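Local structure of ofchtiv-allosamidin (6JMB) at residues 7-12 with 120-125; 49-52 with 56-59; 108-113 with 155-160; 149-154 with 184-189; 163-168 with 174-179. The protein probably hydrolyses the beta-1,4 linkages of chitin as a family 18 group IV insect chitinase, and is held here with the inhibitor allosamidin. One frame throughout, in Å; residues are numbered along the deposited sequence.

Interaction 1: residues 7-12 with 120-125; sequences VCYYGT and GLDVDW. With AMI (allosamizoline), chain C.
Tyr9 and Asp122 meet inside the TIM barrel of a family 18 glycosyl hydrolase, joining strand 5-11 to strand 120-124 across its interior. The strands are not partners in the sheet: their closest CA atoms, those of Tyr9 and Asp122, are 10.3 Å apart, and the side chains span the gap. Asp122, Asp124 and Glu126 have the spacing of the DxxDxDxE signature of the family, in which the final glutamate is usually the catalytic acid.

The polar link is a single, very short hydrogen bond from Tyr9 OH to Asp122 OD2, 2.4 Å long. The carboxylate oxygen sits at the ring edge, in the ring plane, while the carboxylate itself is turned 60° from that plane. Asp122 CG lies anti to the backbone N (chi1 -179°), which carries the carboxylate into the barrel; its other oxygen, OD1, is bonded to Thr162 OG1.

Van der Waals packing adds the inhibitor. The dimethylamino group of allosamizoline covers one face of the Tyr9 ring, offset toward the rim: C9 is 3.5 Å from Tyr9 CE1 and C8 is 3.4 Å from Tyr9 CE2. A leucine at Tyr9 would probably leave Asp122 OD2 without its hydroxyl donor and take the flat floor from beneath the two methyl groups.

Asp124, two residues beyond Asp122 on strand 120-124, also points inward, to the same ligand group. The ligand is hydrogen-bonded to Asp194 OD2 and Trp85 N, and Asp124 OD2 comes within 2.8 Å of allosamizoline N2.

Interaction 2: residues 49-52 with 56-59; sequences ALAL and LDVE
Ala51 sets its methyl group against the side chains of Asp57 and Val58, with CB 3.6 Å from Asp57 OD2 and 4.2 Å from Val58 CG2. The second of these is the apolar part of a small contact, 106 Å² in all, between short strand 49-51 and helix 54-59, which follows it closely in the chain. Both belong to the excursion after barrel strand 35-43, with which 49-51 pairs antiparallel. Phe63 of helix 62-67 packs on Ala51, Asp57 and Val58 together and so closes the group from a third element.

The polar part runs through a single bridging water. Asp57 OD2 and Leu52 N are 3.7 Å apart, and water 1 joins them: it accepts from Leu52 N at 2.8 Å and donates to Asp57 OD2 at 2.7 Å. The same OD2 takes a hydrogen bond from Asp53 N, in the turn joining the two segments, while OD1 is bonded to Tyr38 OH on strand 35-43. With CG anti to its own carbonyl carbon (chi1 -53°), Asp57 turns its carboxylate back to these partners.

Both carboxylate oxygens are thus engaged, which suggests that any charge on this buried acid is probably balanced by neutral donors, one of them a water, which would also hold its rotation.

Interaction 3: residues 108-113 with 155-160; sequences TSLAMI and DNYGLL
The Tyr157 ring receives Leu110 on one face: CD1 stands 4.0 Å above the ring plane, offset toward the rim, and CD2, on the same side but out beyond the rim, is 3.6 Å from Tyr157 CE1. The leucine crosses the tyrosine at about a right angle, and both methyls, CD1 and CD2, make the contact. This is packing in the outer layer of the TIM barrel, where helix 99-116 meets the loop that leads from helix 138-154 into strand 160-165.

Leu110 CG is anti to the backbone N (chi1 174°), and this carries the fork out from the helix to where it divides between two partners. Within the two segments CD2 touches only the ring, whereas CD1 touches both the ring and Leu159 CD1, the latter at 3.5 Å, closer than usual for two methyl carbons. An alanine at Leu110 is likely to open a gap beside Leu159 and leave the covered face of the Tyr157 ring without its methyl contacts.

One turn further along the helix, Ile113 and Leu159 slide past each other in opposite directions. Phe154, the last residue of helix 138-154, touches both of them, and Glu153 touches Leu110. Across the segments the contact is wholly apolar; Leu159 ends it with its second methyl, CD2, 3.7 Å from Ile113 CG2.

Interaction 4: residues 149-154 with 184-189; sequences ELREEF and YVDYIG
Arg151 leaves its helix with CG anti to the backbone N and then bends twice, at chi2 and chi3, which curls the guanidinium back toward Tyr184 and Asp186. Two of its nitrogens grip one atom side-on: NE reaches Tyr184 O at 2.8 Å and NH2 reaches Tyr184 O at 3.1 Å. Both come from the same face of the carbonyl plane, tilted about 30° from it, while the oxygen itself lies in the guanidinium plane; this twin bond probably holds the rotation of the guanidinium.

NH2 does double duty. It also forms a salt bridge to Asp186 OD2, 2.8 Å long and fairly straight (162° at the hydrogen), meeting that oxygen from above the carboxylate plane. In the TIM barrel this ties helix 138-154, on the outside, to the turn between helix 178-184 and strand 187-190, the sheet neighbour of strand 160-165. Asp186 OD2 additionally accepts from Leu161 N on strand 160-165.

The remaining nitrogen, NH1, has a salt bridge to Asp155 OD1 just past its own helix. Water 2 completes the circuit, accepting from Arg151 NH1 at 3.0 Å and donating to Asp186 OD1 at 2.6 Å. Nearer the backbone, Arg151 CB and Tyr184 CB lie 4.2 Å apart.

Interaction 5: residues 163-168 with 174-179; sequences VAVSAV and QSYDVP
Val165 and Tyr176 come within 8.6 Å at their CA atoms, and Ser166 and Ser175 within 8.4 Å, as the chain leaves strand 160-165, turns through helix 169-175 and passes back by the strand's end. The Tyr176 side chain spans this distance. Its CG is anti to the carbonyl carbon (chi1 -46°), and the ring reaches the strand with its hydroxyl leading.

One face of the ring takes Val165 in a CH-pi contact, CG1 lying 4.1 Å from the ring centroid and 24° off the normal. Ser175 CB covers the opposite face over its centre, 3.5 Å above the plane, so the ring is sandwiched. At the edge, Ser166 OG approaches Tyr176 CE2 to 3.3 Å.

The hydroxyl is used twice. Ser166 N donates to Tyr176 OH over 3.1 Å in a nearly straight bond (163°), and OH in turn donates to water 3, which donates to Ala164 O. A second water, water 4, links Ser166 OG with Ser175 OG. This is the C-terminal end of a TIM-barrel strand, beside the pocket: Ala164 touches allosamizoline.

The chemistry implies that a buried phenol, both accepting and donating, serves one backbone N-H directly and one backbone carbonyl through a water.

Overall arrangement
Interactions 1, 4 and 5 join through neighbouring barrel strands: Val123 O and Ala164 N are 3.0 Å apart and Gly189 N and Val163 O 2.8 Å, both probable hydrogen bonds. Interaction 3 meets interaction 1 through another, Leu121 N to Leu160 O at 3.0 Å, and its centre is about 10 Å from that of interaction 4, where Phe154 CZ packs on Ile113 CD1 at 3.7 Å. Interaction 2 reaches interaction 3 where Ala49 N approaches Thr108 OG1 at 2.9 Å; its centre is about 27 Å from that of interaction 5. Interactions 1 and 5 both contribute to the ligand pocket: Tyr9 and Asp124 line it, as does Ala164, its side chain about 3 Å from allosamizoline.

Interaction 1: residues 7-12 with 120-125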
# COMPACT_ATOMS: atom_id res chain seq x y z
N VAL A 7 1.51 9.84 1.69
CA VAL A 7 2.48 9.05 0.94
C VAL A 7 1.73 8.33 -0.18
O VAL A 7 0.96 7.40 0.08
CB VAL A 7 3.22 8.06 1.86
CG1 VAL A 7 4.23 7.23 1.08
CG2 VAL A 7 3.90 8.80 3.01
N CYS A 8 1.95 8.76 -1.42
CA CYS A 8 1.23 8.23 -2.57
C CYS A 8 2.12 7.26 -3.32
O CYS A 8 3.14 7.67 -3.88
CB CYS A 8 0.87 9.36 -3.53
SG CYS A 8 -0.24 10.61 -2.89
N TYR A 9 1.70 6.00 -3.40
CA TYR A 9 2.37 5.04 -4.27
C TYR A 9 1.77 5.08 -5.67
O TYR A 9 0.55 5.21 -5.83
CB TYR A 9 2.24 3.63 -3.72
CG TYR A 9 3.17 3.32 -2.58
CD1 TYR A 9 2.84 3.64 -1.28
CD2 TYR A 9 4.39 2.71 -2.83
CE1 TYR A 9 3.71 3.35 -0.25
CE2 TYR A 9 5.27 2.42 -1.80
CZ TYR A 9 4.91 2.73 -0.51
OH TYR A 9 5.76 2.43 0.54
N TYR A 10 2.63 4.94 -6.68
CA TYR A 10 2.20 4.88 -8.07
C TYR A 10 2.65 3.54 -8.64
O TYR A 10 3.86 3.27 -8.75
CB TYR A 10 2.81 6.04 -8.85
CG TYR A 10 2.56 6.02 -10.35
CD1 TYR A 10 1.39 5.49 -10.89
CD2 TYR A 10 3.51 6.52 -11.22
CE1 TYR A 10 1.17 5.48 -12.27
CE2 TYR A 10 3.30 6.53 -12.59
CZ TYR A 10 2.14 6.00 -13.11
OH TYR A 10 1.95 6.01 -14.47
N GLY A 11 1.68 2.69 -8.98
CA GLY A 11 1.96 1.45 -9.70
C GLY A 11 2.22 1.77 -11.16
O GLY A 11 1.28 1.93 -11.95
N THR A 12 3.50 1.87 -11.53
CA THR A 12 3.89 2.51 -12.79
C THR A 12 3.44 1.72 -14.02
O THR A 12 3.38 2.30 -15.11
CB THR A 12 5.40 2.77 -12.81
OG1 THR A 12 6.10 1.53 -12.60
CG2 THR A 12 5.78 3.76 -11.71
N GLY A 120 15.04 9.45 -2.11
CA GLY A 120 15.25 8.39 -1.15
C GLY A 120 14.69 7.07 -1.65
O GLY A 120 14.24 6.96 -2.79
N LEU A 121 14.73 6.09 -0.76
CA LEU A 121 14.40 4.71 -1.06
C LEU A 121 13.33 4.22 -0.09
O LEU A 121 13.42 4.46 1.12
CB LEU A 121 15.64 3.82 -0.89
CG LEU A 121 15.44 2.32 -1.11
CD1 LEU A 121 15.17 2.02 -2.58
CD2 LEU A 121 16.65 1.53 -0.62
N ASP A 122 12.33 3.53 -0.63
CA ASP A 122 11.35 2.81 0.16
C ASP A 122 11.61 1.32 -0.03
O ASP A 122 11.72 0.86 -1.17
CB ASP A 122 9.94 3.16 -0.32
CG ASP A 122 8.86 2.46 0.48
OD1 ASP A 122 8.88 2.53 1.73
OD2 ASP A 122 7.98 1.83 -0.15
N VAL A 123 11.73 0.59 1.07
CA VAL A 123 12.00 -0.85 1.01
C VAL A 123 10.71 -1.60 1.28
O VAL A 123 10.11 -1.46 2.36
CB VAL A 123 13.11 -1.26 1.99
CG1 VAL A 123 13.43 -2.74 1.82
CG2 VAL A 123 14.37 -0.42 1.75
N ASP A 124 10.27 -2.39 0.30
CA ASP A 124 9.05 -3.19 0.38
C ASP A 124 9.38 -4.66 0.12
O ASP A 124 8.91 -5.26 -0.84
CB ASP A 124 8.04 -2.65 -0.65
CG ASP A 124 6.73 -3.42 -0.65
OD1 ASP A 124 6.37 -4.02 0.38
OD2 ASP A 124 6.06 -3.40 -1.70
N TRP A 125 10.21 -5.25 0.98
CA TRP A 125 10.53 -6.66 0.90
C TRP A 125 9.35 -7.45 1.46
O TRP A 125 9.00 -7.29 2.64
CB TRP A 125 11.80 -6.91 1.72
CG TRP A 125 12.22 -8.33 2.00
CD1 TRP A 125 11.63 -9.50 1.56
CD2 TRP A 125 13.35 -8.72 2.78
NE1 TRP A 125 12.34 -10.59 2.04
CE2 TRP A 125 13.39 -10.13 2.79
CE3 TRP A 125 14.33 -8.01 3.47
CZ2 TRP A 125 14.38 -10.85 3.48
CZ3 TRP A 125 15.32 -8.72 4.15
CH2 TRP A 125 15.33 -10.12 4.15
C1 AMI C . 1.02 -3.71 -1.65
C2 AMI C . 2.42 -4.18 -2.21
C3 AMI C . 2.22 -4.25 -3.64
C4 AMI C . 0.70 -4.64 -3.82
C5 AMI C . 0.07 -3.72 -2.88
C6 AMI C . -1.40 -4.12 -2.49
C7 AMI C . 2.59 -2.18 -1.29
C8 AMI C . 4.67 -0.78 -0.85
C9 AMI C . 2.36 0.12 -0.20
N2 AMI C . 3.28 -3.26 -1.84
N7 AMI C . 3.21 -0.95 -0.78
O3 AMI C . 3.13 -5.18 -4.23
O4 AMI C . 0.16 -4.38 -5.10
O6 AMI C . -1.38 -5.46 -2.02
O7 AMI C . 1.24 -2.34 -1.23

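Interaction 2: residues 49-52 with 56-59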
# COMPACT_ATOMS: atom_id res chain seq x y z
N ALA A 49 20.66 -3.45 -7.61
CA ALA A 49 19.38 -2.79 -7.86
C ALA A 49 19.16 -2.68 -9.36
O ALA A 49 20.10 -2.42 -10.12
CB ALA A 49 19.39 -1.40 -7.23
N LEU A 50 17.92 -2.89 -9.79
CA LEU A 50 17.71 -2.91 -11.23
C LEU A 50 16.31 -2.43 -11.58
O LEU A 50 15.37 -2.52 -10.79
CB LEU A 50 17.99 -4.30 -11.82
CG LEU A 50 17.39 -5.49 -11.07
CD1 LEU A 50 16.00 -5.78 -11.60
CD2 LEU A 50 18.29 -6.69 -11.22
N ALA A 51 16.20 -1.89 -12.79
CA ALA A 51 14.90 -1.50 -13.33
C ALA A 51 14.14 -2.74 -13.76
O ALA A 51 14.69 -3.61 -14.44
CB ALA A 51 15.10 -0.57 -14.53
N LEU A 52 12.88 -2.84 -13.34
CA LEU A 52 12.05 -3.97 -13.71
C LEU A 52 11.38 -3.80 -15.07
O LEU A 52 10.90 -4.78 -15.64
CB LEU A 52 10.99 -4.22 -12.63
CG LEU A 52 11.59 -4.75 -11.32
CD1 LEU A 52 10.51 -4.87 -10.26
CD2 LEU A 52 12.30 -6.07 -11.54
N LEU A 56 10.33 1.35 -20.19
CA LEU A 56 9.58 2.46 -19.62
C LEU A 56 10.46 3.32 -18.72
O LEU A 56 10.57 4.54 -18.92
CB LEU A 56 8.40 1.90 -18.82
CG LEU A 56 7.58 2.91 -18.00
CD1 LEU A 56 6.88 3.88 -18.94
CD2 LEU A 56 6.57 2.18 -17.12
N ASP A 57 11.09 2.68 -17.72
CA ASP A 57 11.75 3.41 -16.64
C ASP A 57 12.92 4.23 -17.16
O ASP A 57 13.17 5.34 -16.69
CB ASP A 57 12.29 2.43 -15.59
CG ASP A 57 11.25 1.45 -15.05
OD1 ASP A 57 10.06 1.81 -14.89
OD2 ASP A 57 11.64 0.29 -14.75
N VAL A 58 13.69 3.65 -18.08
CA VAL A 58 14.96 4.21 -18.52
C VAL A 58 14.86 4.78 -19.94
O VAL A 58 15.03 5.98 -20.14
CB VAL A 58 16.11 3.18 -18.39
CG1 VAL A 58 17.43 3.79 -18.84
CG2 VAL A 58 16.20 2.66 -16.96
N GLU A 59 14.56 3.93 -20.92
CA GLU A 59 14.57 4.36 -22.32
C GLU A 59 13.54 5.46 -22.58
O GLU A 59 13.82 6.44 -23.28
CB GLU A 59 14.34 3.16 -23.24
CG GLU A 59 14.21 3.51 -24.72
CD GLU A 59 15.41 4.26 -25.25
OE1 GLU A 59 16.55 3.96 -24.82
OE2 GLU A 59 15.22 5.15 -26.11
O HOH W 1 11.86 -0.50 -12.16

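Interaction 3: residues 108-113 with 155-160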
# COMPACT_ATOMS: atom_id res chain seq x y z
N THR A 108 24.34 0.39 -5.54
CA THR A 108 23.59 0.42 -6.79
C THR A 108 22.25 1.13 -6.64
O THR A 108 21.81 1.83 -7.56
CB THR A 108 23.41 -0.98 -7.38
OG1 THR A 108 22.75 -1.83 -6.44
CG2 THR A 108 24.75 -1.58 -7.77
N SER A 109 21.58 0.97 -5.49
CA SER A 109 20.35 1.73 -5.28
C SER A 109 20.65 3.21 -5.16
O SER A 109 19.92 4.05 -5.71
CB SER A 109 19.58 1.20 -4.06
OG SER A 109 20.26 1.49 -2.84
N LEU A 110 21.74 3.57 -4.47
CA LEU A 110 22.13 4.98 -4.39
C LEU A 110 22.40 5.56 -5.77
O LEU A 110 22.02 6.69 -6.06
CB LEU A 110 23.36 5.13 -3.49
CG LEU A 110 23.99 6.51 -3.40
CD1 LEU A 110 23.03 7.47 -2.72
CD2 LEU A 110 25.29 6.43 -2.62
N ALA A 111 23.07 4.78 -6.63
CA ALA A 111 23.35 5.26 -7.99
C ALA A 111 22.06 5.57 -8.75
O ALA A 111 21.97 6.61 -9.42
CB ALA A 111 24.19 4.22 -8.75
N MET A 112 21.06 4.69 -8.66
CA MET A 112 19.78 4.96 -9.32
C MET A 112 19.11 6.19 -8.72
O MET A 112 18.57 7.04 -9.44
CB MET A 112 18.88 3.74 -9.22
CG MET A 112 19.39 2.53 -9.99
SD MET A 112 18.30 1.09 -9.87
CE MET A 112 17.00 1.56 -11.00
N ILE A 113 19.13 6.30 -7.39
CA ILE A 113 18.50 7.43 -6.72
C ILE A 113 19.11 8.75 -7.20
O ILE A 113 18.39 9.70 -7.55
CB ILE A 113 18.58 7.26 -5.20
CG1 ILE A 113 17.57 6.19 -4.75
CG2 ILE A 113 18.37 8.58 -4.47
CD1 ILE A 113 17.86 5.62 -3.37
N ASP A 155 22.76 9.13 4.91
CA ASP A 155 22.94 10.37 5.66
C ASP A 155 24.03 11.26 5.08
O ASP A 155 24.02 12.47 5.31
CB ASP A 155 23.21 10.07 7.14
CG ASP A 155 21.93 9.90 7.95
OD1 ASP A 155 20.83 10.15 7.40
OD2 ASP A 155 22.02 9.53 9.14
N ASN A 156 24.96 10.69 4.31
CA ASN A 156 25.95 11.50 3.61
C ASN A 156 25.33 12.35 2.51
O ASN A 156 25.96 13.31 2.05
CB ASN A 156 27.05 10.62 3.02
CG ASN A 156 27.85 9.92 4.09
OD1 ASN A 156 28.29 10.54 5.06
ND2 ASN A 156 28.05 8.61 3.93
N TYR A 157 24.11 12.02 2.07
CA TYR A 157 23.47 12.71 0.97
C TYR A 157 22.13 13.34 1.34
O TYR A 157 21.47 13.92 0.47
CB TYR A 157 23.28 11.76 -0.22
CG TYR A 157 24.55 11.05 -0.66
CD1 TYR A 157 24.93 9.84 -0.09
CD2 TYR A 157 25.37 11.59 -1.64
CE1 TYR A 157 26.09 9.19 -0.49
CE2 TYR A 157 26.53 10.95 -2.05
CZ TYR A 157 26.88 9.74 -1.47
OH TYR A 157 28.04 9.09 -1.86
N GLY A 158 21.70 13.23 2.60
CA GLY A 158 20.41 13.78 2.99
C GLY A 158 19.21 13.05 2.42
O GLY A 158 18.14 13.65 2.28
N LEU A 159 19.36 11.77 2.10
CA LEU A 159 18.30 11.00 1.45
C LEU A 159 17.38 10.36 2.48
O LEU A 159 17.78 10.06 3.61
CB LEU A 159 18.92 9.91 0.58
CG LEU A 159 19.67 10.45 -0.65
CD1 LEU A 159 20.48 9.35 -1.28
CD2 LEU A 159 18.69 11.04 -1.66
N LEU A 160 16.13 10.15 2.07
CA LEU A 160 15.14 9.49 2.91
C LEU A 160 15.25 7.98 2.79
O LEU A 160 15.65 7.44 1.76
CB LEU A 160 13.73 9.91 2.48
CG LEU A 160 13.38 11.39 2.66
CD1 LEU A 160 12.06 11.71 1.98
CD2 LEU A 160 13.33 11.74 4.13

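Interaction 4: residues 149-154 with 184-189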
# COMPACT_ATOMS: atom_id res chain seq x y z
N GLU A 149 22.58 0.02 7.69
CA GLU A 149 23.65 0.34 6.75
C GLU A 149 23.19 1.29 5.66
O GLU A 149 23.95 2.17 5.23
CB GLU A 149 24.24 -0.96 6.19
CG GLU A 149 24.92 -1.80 7.28
CD GLU A 149 25.46 -3.12 6.78
OE1 GLU A 149 25.26 -3.44 5.59
OE2 GLU A 149 26.09 -3.85 7.58
N LEU A 150 21.94 1.16 5.21
CA LEU A 150 21.39 2.13 4.27
C LEU A 150 21.35 3.52 4.90
O LEU A 150 21.75 4.51 4.27
CB LEU A 150 19.98 1.72 3.85
CG LEU A 150 19.89 0.63 2.77
CD1 LEU A 150 18.54 -0.07 2.82
CD2 LEU A 150 20.13 1.21 1.37
N ARG A 151 20.89 3.61 6.15
CA ARG A 151 20.82 4.91 6.81
C ARG A 151 22.20 5.54 6.92
O ARG A 151 22.36 6.74 6.64
CB ARG A 151 20.20 4.75 8.20
CG ARG A 151 20.36 5.97 9.10
CD ARG A 151 19.75 7.22 8.48
NE ARG A 151 18.32 7.04 8.24
CZ ARG A 151 17.54 7.92 7.62
NH1 ARG A 151 18.05 9.06 7.18
NH2 ARG A 151 16.25 7.66 7.46
N GLU A 152 23.21 4.76 7.31
CA GLU A 152 24.55 5.29 7.46
C GLU A 152 25.06 5.91 6.16
O GLU A 152 25.66 6.99 6.17
CB GLU A 152 25.49 4.20 7.95
CG GLU A 152 25.35 3.92 9.44
CD GLU A 152 26.08 2.67 9.88
OE1 GLU A 152 26.58 1.92 9.01
OE2 GLU A 152 26.13 2.43 11.11
N GLU A 153 24.80 5.25 5.03
CA GLU A 153 25.26 5.80 3.76
C GLU A 153 24.38 6.96 3.31
O GLU A 153 24.89 7.98 2.83
CB GLU A 153 25.27 4.71 2.70
CG GLU A 153 25.79 5.17 1.35
CD GLU A 153 27.27 5.53 1.39
OE1 GLU A 153 27.98 4.99 2.27
OE2 GLU A 153 27.70 6.34 0.55
N PHE A 154 23.06 6.82 3.44
CA PHE A 154 22.15 7.84 2.92
C PHE A 154 22.32 9.17 3.65
O PHE A 154 22.06 10.23 3.07
CB PHE A 154 20.70 7.36 3.04
CG PHE A 154 20.25 6.45 1.93
CD1 PHE A 154 21.16 5.74 1.16
CD2 PHE A 154 18.90 6.32 1.64
CE1 PHE A 154 20.73 4.89 0.14
CE2 PHE A 154 18.46 5.49 0.63
CZ PHE A 154 19.37 4.78 -0.12
N TYR A 184 15.85 3.42 12.20
CA TYR A 184 16.65 3.82 11.05
C TYR A 184 15.86 4.49 9.94
O TYR A 184 16.46 5.02 9.00
CB TYR A 184 17.35 2.59 10.46
CG TYR A 184 18.27 1.96 11.45
CD1 TYR A 184 19.33 2.68 11.96
CD2 TYR A 184 18.07 0.67 11.90
CE1 TYR A 184 20.18 2.13 12.87
CE2 TYR A 184 18.92 0.10 12.82
CZ TYR A 184 19.98 0.85 13.30
OH TYR A 184 20.84 0.31 14.23
N VAL A 185 14.54 4.47 10.02
CA VAL A 185 13.71 4.94 8.91
C VAL A 185 13.11 6.30 9.26
O VAL A 185 12.93 6.65 10.43
CB VAL A 185 12.61 3.94 8.52
CG1 VAL A 185 13.24 2.61 8.10
CG2 VAL A 185 11.62 3.73 9.66
N ASP A 186 12.81 7.06 8.21
CA ASP A 186 12.06 8.30 8.39
C ASP A 186 10.62 8.02 8.81
O ASP A 186 10.06 8.75 9.63
CB ASP A 186 12.13 9.13 7.12
CG ASP A 186 13.52 9.67 6.88
OD1 ASP A 186 13.88 10.68 7.52
OD2 ASP A 186 14.27 9.06 6.09
N TYR A 187 10.02 6.97 8.26
CA TYR A 187 8.71 6.53 8.70
C TYR A 187 8.48 5.11 8.22
O TYR A 187 9.19 4.60 7.34
CB TYR A 187 7.56 7.45 8.23
CG TYR A 187 7.49 7.66 6.74
CD1 TYR A 187 6.94 6.68 5.91
CD2 TYR A 187 7.96 8.83 6.16
CE1 TYR A 187 6.87 6.88 4.53
CE2 TYR A 187 7.89 9.03 4.79
CZ TYR A 187 7.34 8.05 3.98
OH TYR A 187 7.28 8.24 2.62
N ILE A 188 7.47 4.48 8.83
CA ILE A 188 7.03 3.13 8.50
C ILE A 188 5.64 3.24 7.88
O ILE A 188 4.70 3.73 8.51
CB ILE A 188 6.99 2.25 9.75
CG1 ILE A 188 8.39 2.04 10.31
CG2 ILE A 188 6.35 0.91 9.43
CD1 ILE A 188 8.42 1.21 11.58
N GLY A 189 5.51 2.78 6.64
CA GLY A 189 4.21 2.70 6.00
C GLY A 189 3.57 1.36 6.31
O GLY A 189 3.97 0.34 5.74
O HOH W 2 16.24 11.45 6.93

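Interaction 5: residues 163-168 with 174-179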
# COMPACT_ATOMS: atom_id res chain seq x y z
N VAL A 163 10.13 2.30 4.85
CA VAL A 163 9.74 0.92 4.61
C VAL A 163 8.23 0.84 4.48
O VAL A 163 7.49 1.70 4.96
CB VAL A 163 10.23 -0.05 5.71
CG1 VAL A 163 11.75 -0.13 5.71
CG2 VAL A 163 9.67 0.37 7.07
N ALA A 164 7.78 -0.22 3.82
CA ALA A 164 6.39 -0.67 3.84
C ALA A 164 6.38 -2.03 4.51
O ALA A 164 7.21 -2.88 4.17
CB ALA A 164 5.84 -0.79 2.42
N VAL A 165 5.47 -2.23 5.45
CA VAL A 165 5.47 -3.43 6.30
C VAL A 165 4.09 -4.06 6.36
O VAL A 165 3.06 -3.39 6.21
CB VAL A 165 5.97 -3.12 7.72
CG1 VAL A 165 7.41 -2.61 7.70
CG2 VAL A 165 5.05 -2.12 8.40
N SER A 166 4.07 -5.37 6.62
CA SER A 166 2.82 -6.05 6.90
C SER A 166 2.21 -5.53 8.20
O SER A 166 2.91 -5.02 9.09
CB SER A 166 3.04 -7.56 7.00
OG SER A 166 3.98 -7.86 8.02
N ALA A 167 0.89 -5.64 8.31
CA ALA A 167 0.13 -4.85 9.27
C ALA A 167 -0.15 -5.58 10.58
O ALA A 167 0.23 -5.10 11.65
CB ALA A 167 -1.17 -4.36 8.64
N VAL A 168 -0.85 -6.70 10.53
CA VAL A 168 -1.37 -7.30 11.76
C VAL A 168 -0.25 -7.99 12.52
O VAL A 168 0.75 -8.42 11.95
CB VAL A 168 -2.56 -8.25 11.49
CG1 VAL A 168 -3.70 -7.52 10.78
CG2 VAL A 168 -2.11 -9.48 10.71
N GLN A 174 6.44 -12.29 12.47
CA GLN A 174 7.23 -13.20 11.65
C GLN A 174 8.40 -12.51 10.97
O GLN A 174 9.36 -13.19 10.60
CB GLN A 174 6.36 -13.85 10.57
CG GLN A 174 5.24 -14.70 11.12
CD GLN A 174 4.39 -15.28 10.01
OE1 GLN A 174 4.88 -16.02 9.15
NE2 GLN A 174 3.11 -14.94 10.01
N SER A 175 8.35 -11.19 10.80
CA SER A 175 9.27 -10.51 9.90
C SER A 175 10.14 -9.44 10.55
O SER A 175 11.22 -9.16 10.02
CB SER A 175 8.50 -9.82 8.76
OG SER A 175 7.87 -10.78 7.91
N TYR A 176 9.71 -8.81 11.64
CA TYR A 176 10.31 -7.55 12.05
C TYR A 176 10.62 -7.50 13.53
O TYR A 176 9.84 -7.97 14.37
CB TYR A 176 9.39 -6.36 11.77
CG TYR A 176 8.76 -6.36 10.40
CD1 TYR A 176 9.53 -6.20 9.25
CD2 TYR A 176 7.39 -6.53 10.25
CE1 TYR A 176 8.95 -6.21 7.99
CE2 TYR A 176 6.80 -6.53 9.00
CZ TYR A 176 7.58 -6.38 7.88
OH TYR A 176 6.98 -6.39 6.64
N ASP A 177 11.74 -6.87 13.85
CA ASP A 177 11.96 -6.32 15.17
C ASP A 177 11.59 -4.84 15.10
O ASP A 177 12.31 -4.05 14.49
CB ASP A 177 13.41 -6.50 15.59
CG ASP A 177 13.68 -5.87 16.92
OD1 ASP A 177 13.33 -6.50 17.94
OD2 ASP A 177 14.19 -4.73 16.95
N VAL A 178 10.44 -4.49 15.68
CA VAL A 178 9.87 -3.16 15.45
C VAL A 178 10.78 -2.02 15.89
O VAL A 178 10.97 -1.07 15.10
CB VAL A 178 8.44 -3.07 16.02
CG1 VAL A 178 7.89 -1.65 15.89
CG2 VAL A 178 7.52 -4.07 15.32
N PRO A 179 11.37 -2.03 17.09
CA PRO A 179 12.21 -0.88 17.47
C PRO A 179 13.41 -0.67 16.55
O PRO A 179 13.75 0.48 16.26
CB PRO A 179 12.63 -1.21 18.91
CG PRO A 179 11.56 -2.15 19.40
CD PRO A 179 11.18 -2.97 18.20
O HOH W 3 8.34 -5.45 4.53
O HOH W 4 5.23 -10.31 7.68